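Local coordinates for putative sugar binding protein (Bacteroides vulgatus ATCC 8482, PDB 3KEZ) that probably binds sugars or other nutrients at the bacterial outer membrane, as a calcium-containing member of the SusD family, at residues 64-68 with 69-73. Sequence-based numbering, arbitrary orientation. Where two conformers were deposited one is given.
Sequences TGNYY and RFNFT
Over the centre of one face of the Tyr67 ring sits Phe72 CE2, 3.5 Å above the plane; with the ring planes at 78° and the centroids 4.9 Å apart, the pair is T-shaped, Phe72 presenting its edge. One face of the Phe72 ring takes Asn66 CB, a CH-pi contact displaced toward the rim, 3.8 Å from CB to the ring centroid, while Tyr67 CD2 lies at its edge. The Phe70 ring has the carbonyl O of Tyr67 over the centre of one face. The backbone that brings them together is a Schellman motif ending helix 65-68: Phe70 has positive phi, Phe70 N bonds Tyr67 O at 3.2 Å from above the carbonyl plane, and Asn71 N reaches Asn66 O at 2.9 Å with an N-H...O angle of 176°. After the chain turns at Phe70, CG of Phe72 anti to its own carbonyl carbon (chi1 -69°) helps direct its ring at Asn66 and Tyr67. Side chains repeat the Asn66-Asn71 link, Asn71 ND2 donating to Asn66 OD1 at 3.0 Å; the acceptor lies close to the Asn71 amide plane, but the donor stands above the carbonyl plane of Asn66, off its lone pairs. A water in the plane of the Arg69 guanidinium, at its edge, bridges NH1 to Asn66 OD1. Tyr67 packs on helix 43-50, its ring edge-to-face with Tyr46, and Phe70 meets Tyr431 and Phe435 likewise. An alanine in place of Tyr67 is likely to leave the Phe72 edge without its aromatic face and open a gap toward helix 43-50. Lys437 NZ bonds the carbonyl oxygens of both Phe70 and Phe72.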
loop_
_atom_site.group_PDB
_atom_site.type_symbol
_atom_site.label_atom_id
_atom_site.label_comp_id
_atom_site.label_asym_id
_atom_site.label_seq_id
_atom_site.Cartn_x
_atom_site.Cartn_y
_atom_site.Cartn_z
ATOM N N THR A 64 -8.959 -13.619 6.026
ATOM C CA THR A 64 -9.518 -12.483 5.241
ATOM C C THR A 64 -11.041 -12.460 5.154
ATOM O O THR A 64 -11.643 -11.497 4.618
ATOM C CB THR A 64 -8.959 -12.465 3.837
ATOM O OG1 THR A 64 -9.127 -13.757 3.220
ATOM C CG2 THR A 64 -7.493 -12.105 3.886
ATOM N N GLY A 65 -11.664 -13.492 5.718
ATOM C CA GLY A 65 -13.095 -13.719 5.554
ATOM C C GLY A 65 -13.930 -12.534 6.003
ATOM O O GLY A 65 -14.728 -12.017 5.218
ATOM N N ASN A 66 -13.706 -12.063 7.243
ATOM C CA ASN A 66 -14.515 -10.974 7.812
ATOM C C ASN A 66 -14.291 -9.619 7.089
ATOM O O ASN A 66 -15.222 -8.802 6.980
ATOM C CB ASN A 66 -14.259 -10.812 9.284
ATOM C CG ASN A 66 -14.918 -11.895 10.122
ATOM O OD1 ASN A 66 -15.941 -12.491 9.754
ATOM N ND2 ASN A 66 -14.315 -12.163 11.252
ATOM N N TYR A 67 -13.094 -9.413 6.548
ATOM C CA TYR A 67 -12.843 -8.229 5.685
ATOM C C TYR A 67 -13.599 -8.322 4.354
ATOM O O TYR A 67 -14.277 -7.378 3.968
ATOM C CB TYR A 67 -11.351 -8.051 5.411
ATOM C CG TYR A 67 -10.564 -7.884 6.680
ATOM C CD1 TYR A 67 -10.137 -8.992 7.425
ATOM C CD2 TYR A 67 -10.300 -6.617 7.184
ATOM C CE1 TYR A 67 -9.390 -8.815 8.615
ATOM C CE2 TYR A 67 -9.576 -6.441 8.352
ATOM C CZ TYR A 67 -9.129 -7.535 9.058
ATOM O OH TYR A 67 -8.438 -7.303 10.222
ATOM N N TYR A 68 -13.442 -9.458 3.650
ATOM C CA TYR A 68 -14.151 -9.732 2.364
ATOM C C TYR A 68 -15.683 -9.629 2.515
ATOM O O TYR A 68 -16.378 -9.066 1.645
ATOM C CB TYR A 68 -13.742 -11.118 1.815
ATOM C CG TYR A 68 -14.653 -11.680 0.766
ATOM C CD1 TYR A 68 -14.733 -11.107 -0.481
ATOM C CD2 TYR A 68 -15.436 -12.813 1.017
ATOM C CE1 TYR A 68 -15.603 -11.608 -1.455
ATOM C CE2 TYR A 68 -16.293 -13.328 0.050
ATOM C CZ TYR A 68 -16.386 -12.715 -1.173
ATOM O OH TYR A 68 -17.235 -13.212 -2.156
ATOM N N ARG A 69 -16.210 -10.175 3.604
ATOM C CA ARG A 69 -17.637 -10.218 3.835
ATOM C C ARG A 69 -18.202 -8.940 4.470
ATOM O O ARG A 69 -19.433 -8.845 4.676
ATOM C CB ARG A 69 -18.016 -11.435 4.715
ATOM C CG ARG A 69 -17.843 -12.761 4.025
ATOM C CD ARG A 69 -18.207 -13.961 4.866
ATOM N NE ARG A 69 -19.543 -13.845 5.448
ATOM C CZ ARG A 69 -19.861 -14.000 6.734
ATOM N NH1 ARG A 69 -18.953 -14.319 7.649
ATOM N NH2 ARG A 69 -21.130 -13.849 7.114
ATOM N N PHE A 70 -17.328 -7.987 4.778
ATOM C CA PHE A 70 -17.673 -6.817 5.565
ATOM C C PHE A 70 -18.488 -7.210 6.785
ATOM O O PHE A 70 -19.586 -6.696 7.008
ATOM C CB PHE A 70 -18.446 -5.816 4.708
ATOM C CG PHE A 70 -17.677 -5.338 3.553
ATOM C CD1 PHE A 70 -16.747 -4.313 3.707
ATOM C CD2 PHE A 70 -17.835 -5.924 2.301
ATOM C CE1 PHE A 70 -16.032 -3.869 2.632
ATOM C CE2 PHE A 70 -17.106 -5.492 1.231
ATOM C CZ PHE A 70 -16.213 -4.449 1.392
ATOM N N ASN A 71 -17.940 -8.129 7.566
ATOM C CA ASN A 71 -18.657 -8.755 8.657
ATOM C C ASN A 71 -18.318 -8.172 10.019
ATOM O O ASN A 71 -18.728 -8.735 11.028
ATOM C CB ASN A 71 -18.331 -10.263 8.673
ATOM C CG ASN A 71 -19.340 -11.068 9.431
ATOM O OD1 ASN A 71 -20.534 -10.841 9.295
ATOM N ND2 ASN A 71 -18.869 -12.036 10.231
ATOM N N PHE A 72 -17.548 -7.092 10.099
ATOM C CA PHE A 72 -17.184 -6.555 11.424
ATOM C C PHE A 72 -18.237 -5.612 11.994
ATOM O O PHE A 72 -18.981 -4.941 11.244
ATOM C CB PHE A 72 -15.827 -5.836 11.427
ATOM C CG PHE A 72 -14.628 -6.754 11.236
ATOM C CD1 PHE A 72 -14.339 -7.745 12.146
ATOM C CD2 PHE A 72 -13.790 -6.585 10.154
ATOM C CE1 PHE A 72 -13.229 -8.572 11.980
ATOM C CE2 PHE A 72 -12.690 -7.400 9.988
ATOM C CZ PHE A 72 -12.409 -8.394 10.902
ATOM N N THR A 73 -18.295 -5.581 13.322
ATOM C CA THR A 73 -19.180 -4.695 14.075
ATOM C C THR A 73 -18.326 -3.831 14.973
ATOM O O THR A 73 -17.135 -4.099 15.159
ATOM C CB THR A 73 -20.135 -5.436 15.061
ATOM O OG1 THR A 73 -19.385 -5.896 16.189
ATOM C CG2 THR A 73 -20.878 -6.602 14.410
HETATM O O HOH W 1 -16.411 -14.161 7.663
#